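Long-range contacts in aerolysin-like protein (Bombina maxima, PDB 6LH8), which is an aerolysin-like protein of a toad, probably a pore-forming protein that modulates endolysosomes or the paralog that restrains one: residues 24-29 with 108-113; 35-40 with 99-104; 114-119 with 146-151. All blocks are in the same frame, centred on the assembly; numbering follows the deposited sequence.

All three contacts lie on the same side of the chain's centre in this elongated beta protein and reach one antiparallel sheet. Interactions 1 and 3 share strand 110-130: interaction 1 bonds it to strand 4-28, and interaction 3 to strand 133-154, its hairpin partner. Both are regular ladders of backbone hydrogen bonds. Interaction 2 joins two largely irregular segments through two widely separated backbone bonds, a water and packing around Phe37. Its Phe37, Met101 and Pro102 lie against the sheet that the other two contacts build. Interactions 1 and 2 are partly buried, with apolar groups between them; interaction 3 is more of a surface contact, with one water-bound polar face.

Interaction 1: residues 24-29 with 108-113; sequences EMVASN and KTKLIV
Lys110 sets CG trans to its backbone N (chi1 -180°) and stays extended until a bend at chi4; Val26 CG2, directed away from its own N, comes to that bent end, where the two side chains cross at a slant. Val26 CG2 meets Lys110 CE at 3.5 Å, a tight carbon contact, and touches Ile112 CG1 at 3.8 Å. Nearer its root the lysine passes Ser28, whose OG sits 3.3 Å from Lys110 CG. These four residues share one face of the sheet; Met25, Ala27, Leu111 and Val113 take the other. The strands form an antiparallel ladder, their axes at 169°: Met25-Val113 and Ala27-Leu111 are its hydrogen-bonded pairs, Val26-Ile112 and Ser28-Lys110 the non-hydrogen-bonded ones. Met25 N reaches Val113 O at 2.9 Å, and Val113 N returns to Met25 O at 2.8 Å. Ala27 N donates to Leu111 O at 2.8 Å. Past the strand end, Asn29 N adds a weak bond to Thr109 O. Strand 4-28 is the sheet's edge within this chain, whereas strand 110-130 is bonded on its other side to strand 133-154, Lys110 with Glu154 and Ile112 with Asn152. Loop residues Met101, Tyr38 and Phe37 pack on Met25, Ala27 and Leu111 respectively.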
ATOM      1  N   GLU A  24       5.616  17.931   7.119  1.00 22.77           N
ATOM      2  CA  GLU A  24       6.772  18.800   6.965  1.00 25.28           C
ATOM      3  C   GLU A  24       7.370  19.092   8.339  1.00 27.81           C
ATOM      4  O   GLU A  24       6.654  19.161   9.341  1.00 29.76           O
ATOM      5  CB  GLU A  24       6.413  20.111   6.263  1.00 27.75           C
ATOM      6  CG  GLU A  24       5.397  20.963   7.006  1.00 30.41           C
ATOM      7  CD  GLU A  24       5.253  22.357   6.413  1.00 38.95           C
ATOM      8  OE1 GLU A  24       5.517  22.524   5.199  1.00 37.24           O
ATOM      9  OE2 GLU A  24       4.866  23.283   7.167  1.00 39.16           O
ATOM     10  N   MET A  25       8.697  19.236   8.383  1.00 29.31           N
ATOM     11  CA  MET A  25       9.408  19.640   9.595  1.00 28.66           C
ATOM     12  C   MET A  25      10.340  20.791   9.236  1.00 30.51           C
ATOM     13  O   MET A  25      11.127  20.669   8.295  1.00 33.41           O
ATOM     14  CB  MET A  25      10.222  18.474  10.190  1.00 32.00           C
ATOM     15  CG  MET A  25       9.450  17.170  10.389  1.00 32.95           C
ATOM     16  SD  MET A  25      10.486  15.744  10.823  1.00 31.80           S
ATOM     17  CE  MET A  25      10.774  16.064  12.560  1.00 34.82           C
ATOM     18  N   VAL A  26      10.268  21.902   9.984  1.00 36.81           N
ATOM     19  CA  VAL A  26      11.049  23.091   9.650  1.00 41.12           C
ATOM     20  C   VAL A  26      11.955  23.494  10.813  1.00 42.25           C
ATOM     21  O   VAL A  26      11.619  23.293  11.985  1.00 37.09           O
ATOM     22  CB  VAL A  26      10.137  24.266   9.236  1.00 41.07           C
ATOM     23  CG1 VAL A  26       9.445  24.877  10.448  1.00 45.78           C
ATOM     24  CG2 VAL A  26      10.937  25.310   8.488  1.00 47.75           C
ATOM     25  N   ALA A  27      13.121  24.059  10.476  1.00 46.13           N
ATOM     26  CA  ALA A  27      14.078  24.545  11.470  1.00 46.87           C
ATOM     27  C   ALA A  27      14.969  25.617  10.849  1.00 50.58           C
ATOM     28  O   ALA A  27      15.214  25.611   9.638  1.00 50.44           O
ATOM     29  CB  ALA A  27      14.936  23.399  12.020  1.00 46.84           C
ATOM     30  N   SER A  28      15.474  26.522  11.699  1.00 52.07           N
ATOM     31  CA  SER A  28      16.285  27.660  11.268  1.00 53.43           C
ATOM     32  C   SER A  28      17.548  27.781  12.116  1.00 53.43           C
ATOM     33  O   SER A  28      17.556  27.437  13.302  1.00 48.62           O
ATOM     34  CB  SER A  28      15.493  28.972  11.344  1.00 54.67           C
ATOM     35  OG  SER A  28      14.394  28.966  10.447  1.00 52.52           O
ATOM     36  N   ASN A  29      18.608  28.316  11.502  1.00 57.35           N
ATOM     37  CA  ASN A  29      19.955  28.310  12.067  1.00 58.56           C
ATOM     38  C   ASN A  29      20.580  29.703  12.016  1.00 61.06           C
ATOM     39  O   ASN A  29      20.109  30.607  11.321  1.00 58.67           O
ATOM     40  CB  ASN A  29      20.851  27.309  11.320  1.00 56.07           C
ATOM     41  CG  ASN A  29      22.196  27.096  11.997  1.00 59.90           C
ATOM     42  OD1 ASN A  29      22.546  27.782  12.955  1.00 62.35           O
ATOM     43  ND2 ASN A  29      22.955  26.142  11.495  1.00 60.38           N
ATOM     44  N   LYS A 108      23.511  29.742   9.073  1.00 59.18           N
ATOM     45  CA  LYS A 108      22.706  30.721   8.335  1.00 59.89           C
ATOM     46  C   LYS A 108      21.731  30.051   7.369  1.00 60.87           C
ATOM     47  O   LYS A 108      21.624  30.423   6.196  1.00 60.21           O
ATOM     48  CB  LYS A 108      23.602  31.729   7.618  1.00 52.41           C
ATOM     49  CG  LYS A 108      24.341  32.580   8.620  1.00 53.11           C
ATOM     50  CD  LYS A 108      24.491  34.019   8.162  1.00 52.91           C
ATOM     51  CE  LYS A 108      25.486  34.764   9.010  1.00 55.58           C
ATOM     52  NZ  LYS A 108      26.265  35.742   8.194  1.00 52.53           N
ATOM     53  N   THR A 109      20.980  29.080   7.896  1.00 56.38           N
ATOM     54  CA  THR A 109      20.101  28.234   7.102  1.00 59.12           C
ATOM     55  C   THR A 109      18.742  28.074   7.777  1.00 56.75           C
ATOM     56  O   THR A 109      18.658  27.909   8.997  1.00 52.03           O
ATOM     57  CB  THR A 109      20.723  26.838   6.878  1.00 60.07           C
ATOM     58  OG1 THR A 109      21.993  26.968   6.223  1.00 58.95           O
ATOM     59  CG2 THR A 109      19.811  25.952   6.026  1.00 56.67           C
ATOM     60  N   LYS A 110      17.683  28.130   6.969  1.00 56.41           N
ATOM     61  CA  LYS A 110      16.375  27.592   7.327  1.00 54.18           C
ATOM     62  C   LYS A 110      16.188  26.283   6.574  1.00 53.05           C
ATOM     63  O   LYS A 110      16.370  26.234   5.349  1.00 56.18           O
ATOM     64  CB  LYS A 110      15.241  28.562   6.990  1.00 54.45           C
ATOM     65  CG  LYS A 110      13.856  28.038   7.355  1.00 52.07           C
ATOM     66  CD  LYS A 110      12.784  29.081   7.077  1.00 56.68           C
ATOM     67  CE  LYS A 110      11.431  28.652   7.619  1.00 53.83           C
ATOM     68  NZ  LYS A 110      10.953  29.518   8.742  1.00 60.85           N
ATOM     69  N   LEU A 111      15.854  25.227   7.304  1.00 52.37           N
ATOM     70  CA  LEU A 111      15.793  23.878   6.758  1.00 50.55           C
ATOM     71  C   LEU A 111      14.356  23.379   6.794  1.00 45.15           C
ATOM     72  O   LEU A 111      13.686  23.474   7.826  1.00 41.70           O
ATOM     73  CB  LEU A 111      16.707  22.936   7.546  1.00 48.45           C
ATOM     74  CG  LEU A 111      16.762  21.467   7.144  1.00 49.33           C
ATOM     75  CD1 LEU A 111      18.189  20.952   7.223  1.00 51.18           C
ATOM     76  CD2 LEU A 111      15.849  20.645   8.039  1.00 48.93           C
ATOM     77  N   ILE A 112      13.891  22.844   5.667  1.00 45.21           N
ATOM     78  CA  ILE A 112      12.565  22.250   5.552  1.00 38.70           C
ATOM     79  C   ILE A 112      12.735  20.814   5.082  1.00 33.50           C
ATOM     80  O   ILE A 112      13.384  20.568   4.060  1.00 39.39           O
ATOM     81  CB  ILE A 112      11.668  23.032   4.574  1.00 37.99           C
ATOM     82  CG1 ILE A 112      11.725  24.535   4.865  1.00 44.14           C
ATOM     83  CG2 ILE A 112      10.243  22.525   4.632  1.00 36.90           C
ATOM     84  CD1 ILE A 112      12.610  25.306   3.903  1.00 50.47           C
ATOM     85  N   VAL A 113      12.162  19.874   5.827  1.00 32.91           N
ATOM     86  CA  VAL A 113      12.028  18.492   5.378  1.00 27.75           C
ATOM     87  C   VAL A 113      10.581  18.283   4.951  1.00 24.95           C
ATOM     88  O   VAL A 113       9.666  18.448   5.762  1.00 26.48           O
ATOM     89  CB  VAL A 113      12.405  17.483   6.476  1.00 30.81           C
ATOM     90  CG1 VAL A 113      12.599  16.110   5.864  1.00 26.42           C
ATOM     91  CG2 VAL A 113      13.654  17.920   7.220  1.00 34.09           C
TER

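Interaction 2: residues 35-40 with 99-104; sequences VEFYLK and VTMPEF
Two backbone bonds tie these segments together, Phe37 N to Glu103 O and Met101 N to Lys40 O, each 2.9 Å and each with its donor well above the acceptor's carbonyl plane; beside the first, Glu36 and Phe104 form a single isolated bridge. Lys40 O is gripped twice, since a water also donates to it at 2.8 Å and to Met101 O at 2.7 Å, linking the two backbones. Phe37 carries the apolar part. A chi1 of -165° carries its ring away from its own amide and across to Met101 and Pro102: CD2 lies 3.7 Å from Met101 CB. Pro102 CG lies over one ring face, and Tyr38 CD2 over the rim of the other. Met101 bends at chi2 and chi3, bringing SD to 3.9 Å from Phe37 CE2 in an oblique Met-aromatic contact. At the other end, Phe104 lays CD1 3.5 Å from Glu36 CA, with Val35 O at the ring's edge. Lys34 makes a cation-pi contact with Phe104. Segment 35-40 belongs to the connection between strands 4-28 and 41-53; segment 99-104 runs out of strand 90-100. Together they cover one face of the sheet near its end: Phe37 and Pro102 rest on Val113 of strand 110-130, Pro102 also on Val151 of strand 133-154, and Leu39 on Met25 of strand 4-28.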
ATOM      1  N   VAL A  35      23.174  23.867  14.769  1.00 65.43           N
ATOM      2  CA  VAL A  35      22.512  22.973  15.708  1.00 62.87           C
ATOM      3  C   VAL A  35      22.155  21.673  15.008  1.00 63.08           C
ATOM      4  O   VAL A  35      21.870  21.634  13.811  1.00 66.29           O
ATOM      5  CB  VAL A  35      21.259  23.639  16.308  1.00 64.58           C
ATOM      6  CG1 VAL A  35      20.811  22.875  17.553  1.00 65.99           C
ATOM      7  CG2 VAL A  35      21.521  25.092  16.595  1.00 67.88           C
ATOM      8  N   GLU A  36      22.134  20.594  15.777  1.00 62.56           N
ATOM      9  CA  GLU A  36      21.654  19.322  15.271  1.00 60.65           C
ATOM     10  C   GLU A  36      20.135  19.356  15.117  1.00 58.97           C
ATOM     11  O   GLU A  36      19.441  20.207  15.683  1.00 60.00           O
ATOM     12  CB  GLU A  36      22.066  18.175  16.199  1.00 61.07           C
ATOM     13  CG  GLU A  36      21.487  18.270  17.599  1.00 64.07           C
ATOM     14  CD  GLU A  36      21.430  16.919  18.290  1.00 71.85           C
ATOM     15  OE1 GLU A  36      20.661  16.779  19.265  1.00 74.37           O
ATOM     16  OE2 GLU A  36      22.157  15.993  17.858  1.00 72.49           O
ATOM     17  N   PHE A  37      19.625  18.410  14.336  1.00 53.15           N
ATOM     18  CA  PHE A  37      18.207  18.318  14.041  1.00 49.02           C
ATOM     19  C   PHE A  37      17.478  17.585  15.163  1.00 46.83           C
ATOM     20  O   PHE A  37      18.084  16.878  15.972  1.00 43.78           O
ATOM     21  CB  PHE A  37      18.004  17.608  12.708  1.00 47.17           C
ATOM     22  CG  PHE A  37      16.626  17.768  12.128  1.00 43.83           C
ATOM     23  CD1 PHE A  37      16.128  19.021  11.822  1.00 42.87           C
ATOM     24  CD2 PHE A  37      15.841  16.656  11.872  1.00 41.90           C
ATOM     25  CE1 PHE A  37      14.864  19.163  11.280  1.00 44.54           C
ATOM     26  CE2 PHE A  37      14.578  16.791  11.334  1.00 40.49           C
ATOM     27  CZ  PHE A  37      14.089  18.046  11.036  1.00 38.92           C
ATOM     28  N   TYR A  38      16.152  17.754  15.190  1.00 45.73           N
ATOM     29  CA  TYR A  38      15.342  17.209  16.280  1.00 42.60           C
ATOM     30  C   TYR A  38      15.479  15.693  16.395  1.00 41.83           C
ATOM     31  O   TYR A  38      15.594  15.155  17.504  1.00 43.92           O
ATOM     32  CB  TYR A  38      13.868  17.573  16.087  1.00 47.14           C
ATOM     33  CG  TYR A  38      13.574  18.975  15.591  1.00 42.64           C
ATOM     34  CD1 TYR A  38      13.565  20.058  16.467  1.00 38.91           C
ATOM     35  CD2 TYR A  38      13.266  19.213  14.253  1.00 42.38           C
ATOM     36  CE1 TYR A  38      13.277  21.346  16.024  1.00 43.13           C
ATOM     37  CE2 TYR A  38      12.975  20.505  13.797  1.00 43.12           C
ATOM     38  CZ  TYR A  38      12.980  21.564  14.690  1.00 45.15           C
ATOM     39  OH  TYR A  38      12.686  22.840  14.255  1.00 46.07           O
ATOM     40  N   LEU A  39      15.437  14.984  15.268  1.00 44.34           N
ATOM     41  CA  LEU A  39      15.425  13.528  15.262  1.00 39.57           C
ATOM     42  C   LEU A  39      16.455  13.012  14.274  1.00 34.25           C
ATOM     43  O   LEU A  39      16.703  13.625  13.233  1.00 36.71           O
ATOM     44  CB  LEU A  39      14.046  12.944  14.867  1.00 42.14           C
ATOM     45  CG  LEU A  39      12.802  13.008  15.755  1.00 43.21           C
ATOM     46  CD1 LEU A  39      12.320  14.432  15.971  1.00 47.25           C
ATOM     47  CD2 LEU A  39      11.707  12.175  15.119  1.00 38.95           C
ATOM     48  N   LYS A  40      17.031  11.858  14.598  1.00 34.15           N
ATOM     49  CA  LYS A  40      17.930  11.194  13.663  1.00 34.06           C
ATOM     50  C   LYS A  40      17.156  10.472  12.568  1.00 31.76           C
ATOM     51  O   LYS A  40      17.572  10.467  11.406  1.00 30.54           O
ATOM     52  CB  LYS A  40      18.822  10.204  14.413  1.00 31.25           C
ATOM     53  CG  LYS A  40      19.799  10.860  15.377  1.00 44.21           C
ATOM     54  CD  LYS A  40      21.241  10.486  15.035  1.00 52.19           C
ATOM     55  CE  LYS A  40      22.221  11.400  15.742  1.00 50.08           C
ATOM     56  NZ  LYS A  40      22.038  11.306  17.217  1.00 55.22           N
ATOM     57  N   VAL A  99      12.964   6.541   8.021  1.00 23.86           N
ATOM     58  CA  VAL A  99      13.454   7.599   7.140  1.00 24.24           C
ATOM     59  C   VAL A  99      14.528   8.389   7.877  1.00 26.68           C
ATOM     60  O   VAL A  99      14.267   8.958   8.947  1.00 23.18           O
ATOM     61  CB  VAL A  99      12.314   8.525   6.692  1.00 25.24           C
ATOM     62  CG1 VAL A  99      12.826   9.533   5.674  1.00 26.65           C
ATOM     63  CG2 VAL A  99      11.172   7.708   6.106  1.00 24.78           C
ATOM     64  N   THR A 100      15.725   8.448   7.303  1.00 27.36           N
ATOM     65  CA  THR A 100      16.800   9.220   7.920  1.00 27.50           C
ATOM     66  C   THR A 100      16.562  10.719   7.757  1.00 29.54           C
ATOM     67  O   THR A 100      16.213  11.186   6.670  1.00 28.28           O
ATOM     68  CB  THR A 100      18.150   8.838   7.305  1.00 33.76           C
ATOM     69  OG1 THR A 100      18.346   7.425   7.413  1.00 34.71           O
ATOM     70  CG2 THR A 100      19.305   9.564   8.024  1.00 33.80           C
ATOM     71  N   MET A 101      16.758  11.475   8.839  1.00 27.50           N
ATOM     72  CA  MET A 101      16.612  12.923   8.834  1.00 28.90           C
ATOM     73  C   MET A 101      17.960  13.587   8.605  1.00 32.59           C
ATOM     74  O   MET A 101      19.006  12.974   8.826  1.00 35.35           O
ATOM     75  CB  MET A 101      16.025  13.405  10.160  1.00 28.35           C
ATOM     76  CG  MET A 101      14.609  12.881  10.483  1.00 33.06           C
ATOM     77  SD  MET A 101      13.293  13.623   9.488  1.00 27.49           S
ATOM     78  CE  MET A 101      13.032  12.349   8.292  1.00 23.37           C
ATOM     79  N   PRO A 102      17.974  14.841   8.154  1.00 36.07           N
ATOM     80  CA  PRO A 102      19.245  15.574   8.111  1.00 37.10           C
ATOM     81  C   PRO A 102      19.836  15.684   9.510  1.00 40.41           C
ATOM     82  O   PRO A 102      19.119  15.842  10.500  1.00 37.62           O
ATOM     83  CB  PRO A 102      18.859  16.943   7.537  1.00 39.61           C
ATOM     84  CG  PRO A 102      17.364  17.038   7.685  1.00 38.04           C
ATOM     85  CD  PRO A 102      16.861  15.624   7.592  1.00 36.40           C
ATOM     86  N   GLU A 103      21.162  15.569   9.588  1.00 46.48           N
ATOM     87  CA  GLU A 103      21.816  15.552  10.892  1.00 45.93           C
ATOM     88  C   GLU A 103      21.855  16.943  11.513  1.00 48.93           C
ATOM     89  O   GLU A 103      21.587  17.103  12.710  1.00 49.34           O
ATOM     90  CB  GLU A 103      23.226  14.979  10.754  1.00 50.27           C
ATOM     91  CG  GLU A 103      23.796  14.401  12.030  1.00 54.17           C
ATOM     92  CD  GLU A 103      25.285  14.124  11.918  1.00 58.88           C
ATOM     93  OE1 GLU A 103      25.966  14.100  12.964  1.00 61.88           O
ATOM     94  OE2 GLU A 103      25.771  13.930  10.782  1.00 60.74           O
ATOM     95  N   PHE A 104      22.157  17.962  10.713  1.00 50.85           N
ATOM     96  CA  PHE A 104      22.378  19.311  11.209  1.00 55.15           C
ATOM     97  C   PHE A 104      21.643  20.325  10.347  1.00 59.43           C
ATOM     98  O   PHE A 104      21.272  20.053   9.200  1.00 59.26           O
ATOM     99  CB  PHE A 104      23.870  19.671  11.216  1.00 59.03           C
ATOM    100  CG  PHE A 104      24.676  18.928  12.239  1.00 57.57           C
ATOM    101  CD1 PHE A 104      24.664  19.319  13.567  1.00 58.31           C
ATOM    102  CD2 PHE A 104      25.460  17.849  11.870  1.00 58.80           C
ATOM    103  CE1 PHE A 104      25.409  18.641  14.512  1.00 61.44           C
ATOM    104  CE2 PHE A 104      26.213  17.168  12.811  1.00 60.88           C
ATOM    105  CZ  PHE A 104      26.185  17.563  14.134  1.00 60.08           C
TER
HETATM  106  O   HOH W   1      20.047  11.817  11.054  1.00 37.24           O

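Interaction 3: residues 114-119 with 146-151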
ATOM      1  N   ILE A 114      10.382  17.901   3.692  1.00 29.30           N
ATOM      2  CA  ILE A 114       9.069  17.576   3.142  1.00 26.99           C
ATOM      3  C   ILE A 114       9.030  16.070   2.950  1.00 21.85           C
ATOM      4  O   ILE A 114       9.872  15.510   2.235  1.00 23.10           O
ATOM      5  CB  ILE A 114       8.804  18.293   1.808  1.00 25.41           C
ATOM      6  CG1 ILE A 114       8.995  19.803   1.958  1.00 28.02           C
ATOM      7  CG2 ILE A 114       7.390  17.930   1.289  1.00 24.55           C
ATOM      8  CD1 ILE A 114       7.929  20.476   2.771  1.00 33.60           C
ATOM      9  N   LEU A 115       8.076  15.412   3.602  1.00 20.70           N
ATOM     10  CA  LEU A 115       7.958  13.961   3.570  1.00 21.40           C
ATOM     11  C   LEU A 115       6.790  13.573   2.670  1.00 18.86           C
ATOM     12  O   LEU A 115       5.655  13.982   2.928  1.00 20.49           O
ATOM     13  CB  LEU A 115       7.758  13.422   4.988  1.00 20.28           C
ATOM     14  CG  LEU A 115       8.973  13.783   5.844  1.00 27.06           C
ATOM     15  CD1 LEU A 115       8.574  14.210   7.241  1.00 29.80           C
ATOM     16  CD2 LEU A 115       9.924  12.613   5.899  1.00 26.37           C
ATOM     17  N   THR A 116       7.063  12.799   1.616  1.00 16.66           N
ATOM     18  CA  THR A 116       6.015  12.397   0.678  1.00 17.57           C
ATOM     19  C   THR A 116       6.059  10.901   0.412  1.00 19.56           C
ATOM     20  O   THR A 116       7.088  10.249   0.590  1.00 21.74           O
ATOM     21  CB  THR A 116       6.134  13.107  -0.678  1.00 17.93           C
ATOM     22  OG1 THR A 116       7.426  12.839  -1.247  1.00 22.35           O
ATOM     23  CG2 THR A 116       5.920  14.595  -0.540  1.00 20.02           C
ATOM     24  N   ARG A 117       4.924  10.360  -0.043  1.00 19.78           N
ATOM     25  CA  ARG A 117       4.908   8.992  -0.554  1.00 19.01           C
ATOM     26  C   ARG A 117       3.826   8.855  -1.614  1.00 22.14           C
ATOM     27  O   ARG A 117       2.847   9.605  -1.631  1.00 22.83           O
ATOM     28  CB  ARG A 117       4.704   7.960   0.560  1.00 21.61           C
ATOM     29  CG  ARG A 117       3.376   7.988   1.242  1.00 20.82           C
ATOM     30  CD  ARG A 117       3.287   6.876   2.304  1.00 23.47           C
ATOM     31  NE  ARG A 117       2.202   7.129   3.254  1.00 24.40           N
ATOM     32  CZ  ARG A 117       2.127   6.589   4.466  1.00 23.06           C
ATOM     33  NH1 ARG A 117       3.079   5.763   4.898  1.00 23.04           N
ATOM     34  NH2 ARG A 117       1.096   6.869   5.250  1.00 29.66           N
ATOM     35  N   ASN A 118       4.014   7.877  -2.494  1.00 20.30           N
ATOM     36  CA  ASN A 118       2.997   7.535  -3.482  1.00 21.54           C
ATOM     37  C   ASN A 118       1.920   6.693  -2.825  1.00 24.16           C
ATOM     38  O   ASN A 118       2.210   5.835  -1.989  1.00 22.60           O
ATOM     39  CB  ASN A 118       3.599   6.748  -4.652  1.00 24.09           C
ATOM     40  CG  ASN A 118       4.588   7.564  -5.477  1.00 34.27           C
ATOM     41  OD1 ASN A 118       4.438   8.776  -5.638  1.00 38.38           O
ATOM     42  ND2 ASN A 118       5.600   6.889  -6.018  1.00 40.20           N
ATOM     43  N   GLU A 119       0.669   6.967  -3.175  1.00 20.61           N
ATOM     44  CA  GLU A 119      -0.454   6.159  -2.723  1.00 19.12           C
ATOM     45  C   GLU A 119      -1.279   5.832  -3.957  1.00 23.54           C
ATOM     46  O   GLU A 119      -1.596   6.726  -4.747  1.00 22.69           O
ATOM     47  CB  GLU A 119      -1.268   6.889  -1.641  1.00 22.24           C
ATOM     48  CG  GLU A 119      -0.426   7.216  -0.399  1.00 22.61           C
ATOM     49  CD  GLU A 119      -1.256   7.602   0.810  1.00 31.53           C
ATOM     50  OE1 GLU A 119      -2.480   7.777   0.659  1.00 29.84           O
ATOM     51  OE2 GLU A 119      -0.676   7.756   1.907  1.00 32.80           O
ATOM     52  N   GLY A 146       7.250   3.627  -0.047  1.00 25.40           N
ATOM     53  CA  GLY A 146       8.162   4.199   0.924  1.00 23.55           C
ATOM     54  C   GLY A 146       8.171   5.714   0.856  1.00 23.75           C
ATOM     55  O   GLY A 146       7.822   6.327  -0.157  1.00 23.36           O
ATOM     56  N   ILE A 147       8.541   6.323   1.967  1.00 18.12           N
ATOM     57  CA  ILE A 147       8.504   7.773   2.104  1.00 19.20           C
ATOM     58  C   ILE A 147       9.825   8.365   1.631  1.00 22.81           C
ATOM     59  O   ILE A 147      10.906   7.845   1.937  1.00 24.93           O
ATOM     60  CB  ILE A 147       8.196   8.160   3.561  1.00 19.72           C
ATOM     61  CG1 ILE A 147       6.694   7.974   3.802  1.00 21.74           C
ATOM     62  CG2 ILE A 147       8.656   9.589   3.866  1.00 21.88           C
ATOM     63  CD1 ILE A 147       6.270   8.222   5.199  1.00 24.38           C
ATOM     64  N   ASN A 148       9.732   9.458   0.880  1.00 21.62           N
ATOM     65  CA  ASN A 148      10.882  10.262   0.502  1.00 28.17           C
ATOM     66  C   ASN A 148      10.955  11.516   1.366  1.00 28.72           C
ATOM     67  O   ASN A 148       9.938  12.166   1.620  1.00 24.22           O
ATOM     68  CB  ASN A 148      10.806  10.669  -0.967  1.00 30.21           C
ATOM     69  CG  ASN A 148      11.954  11.559  -1.365  1.00 36.17           C
ATOM     70  OD1 ASN A 148      11.834  12.789  -1.379  1.00 34.67           O
ATOM     71  ND2 ASN A 148      13.101  10.943  -1.646  1.00 38.70           N
ATOM     72  N   ALA A 149      12.169  11.859   1.803  1.00 28.91           N
ATOM     73  CA  ALA A 149      12.438  13.093   2.535  1.00 25.35           C
ATOM     74  C   ALA A 149      13.187  14.049   1.621  1.00 32.04           C
ATOM     75  O   ALA A 149      14.302  13.745   1.179  1.00 33.32           O
ATOM     76  CB  ALA A 149      13.254  12.825   3.801  1.00 27.19           C
ATOM     77  N   GLU A 150      12.580  15.198   1.339  1.00 28.67           N
ATOM     78  CA  GLU A 150      13.230  16.250   0.570  1.00 33.70           C
ATOM     79  C   GLU A 150      13.663  17.342   1.536  1.00 34.32           C
ATOM     80  O   GLU A 150      12.833  17.893   2.266  1.00 29.32           O
ATOM     81  CB  GLU A 150      12.299  16.808  -0.508  1.00 37.61           C
ATOM     82  CG  GLU A 150      12.939  17.905  -1.357  1.00 41.17           C
ATOM     83  CD  GLU A 150      11.987  18.509  -2.373  1.00 47.05           C
ATOM     84  OE1 GLU A 150      10.799  18.702  -2.043  1.00 44.17           O
ATOM     85  OE2 GLU A 150      12.435  18.802  -3.504  1.00 54.87           O
ATOM     86  N   VAL A 151      14.960  17.635   1.564  1.00 31.05           N
ATOM     87  CA  VAL A 151      15.511  18.642   2.465  1.00 35.83           C
ATOM     88  C   VAL A 151      15.859  19.866   1.634  1.00 37.96           C
ATOM     89  O   VAL A 151      16.654  19.779   0.689  1.00 42.46           O
ATOM     90  CB  VAL A 151      16.740  18.122   3.228  1.00 41.29           C
ATOM     91  CG1 VAL A 151      17.318  19.224   4.106  1.00 40.56           C
ATOM     92  CG2 VAL A 151      16.364  16.910   4.074  1.00 37.72           C
TER
HETATM   93  O   HOH W   2       9.508  14.589  -0.468  1.00 24.07           O
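Ile114 pairs with Glu150, and Thr116 with Asn148, as the hydrogen-bonded pairs of an antiparallel ladder; Leu115 and Ala149 form the non-hydrogen-bonded pair between them. Four backbone bonds result. Ile114 N reaches Glu150 O at 2.8 Å, Asn148 N meets Thr116 O at 2.8 Å, and the two reciprocal bonds complete the rungs. The strand axes stand at 150°, clearly twisted from exact antiparallelism, and Leu115 CA adds a CA-H...O contact to Asn148 O at 3.3 Å.

Apolar contacts lie on the Leu115 and Ala149 face. With CG beside the backbone N (chi1 -61°), Leu115 places CD2 3.9 Å from Ile147 CG2 and 3.9 Å from Ala149 CB, bridging two residues of segment 146-151. Farther along, the aliphatic part of Arg117 slants across Ile147, its CB 3.8 Å from Ile147 CG1.

Polar contacts gather elsewhere. On the Ile114 and Glu150 face, Thr116 and Asn148 point the same way side by side; the threonine tucks OG1 between its backbone N and carbonyl carbon (chi1 58°), 2.8 Å from a water. That water lies among Thr116 OG1, Ile114 O and Asn148 OD1, and cannot serve all its neighbouring acceptors at once. Within its own strand, Arg117 NE forms a salt bridge with Glu119 OE2 at 3.2 Å, using that oxygen's anti lone pair, while NH1 bonds to Asp45 O.

The contact joins the two arms of the hairpin 110-130 and 133-154, inner strands of the sheet. Beyond it, Leu115 and Arg117 bond through their backbones to strand 4-28. Across the apolar face, Val99 of strand 90-100 packs on Ile147 and Ala149, and Phe44 of strand 41-53 also meets Ile147.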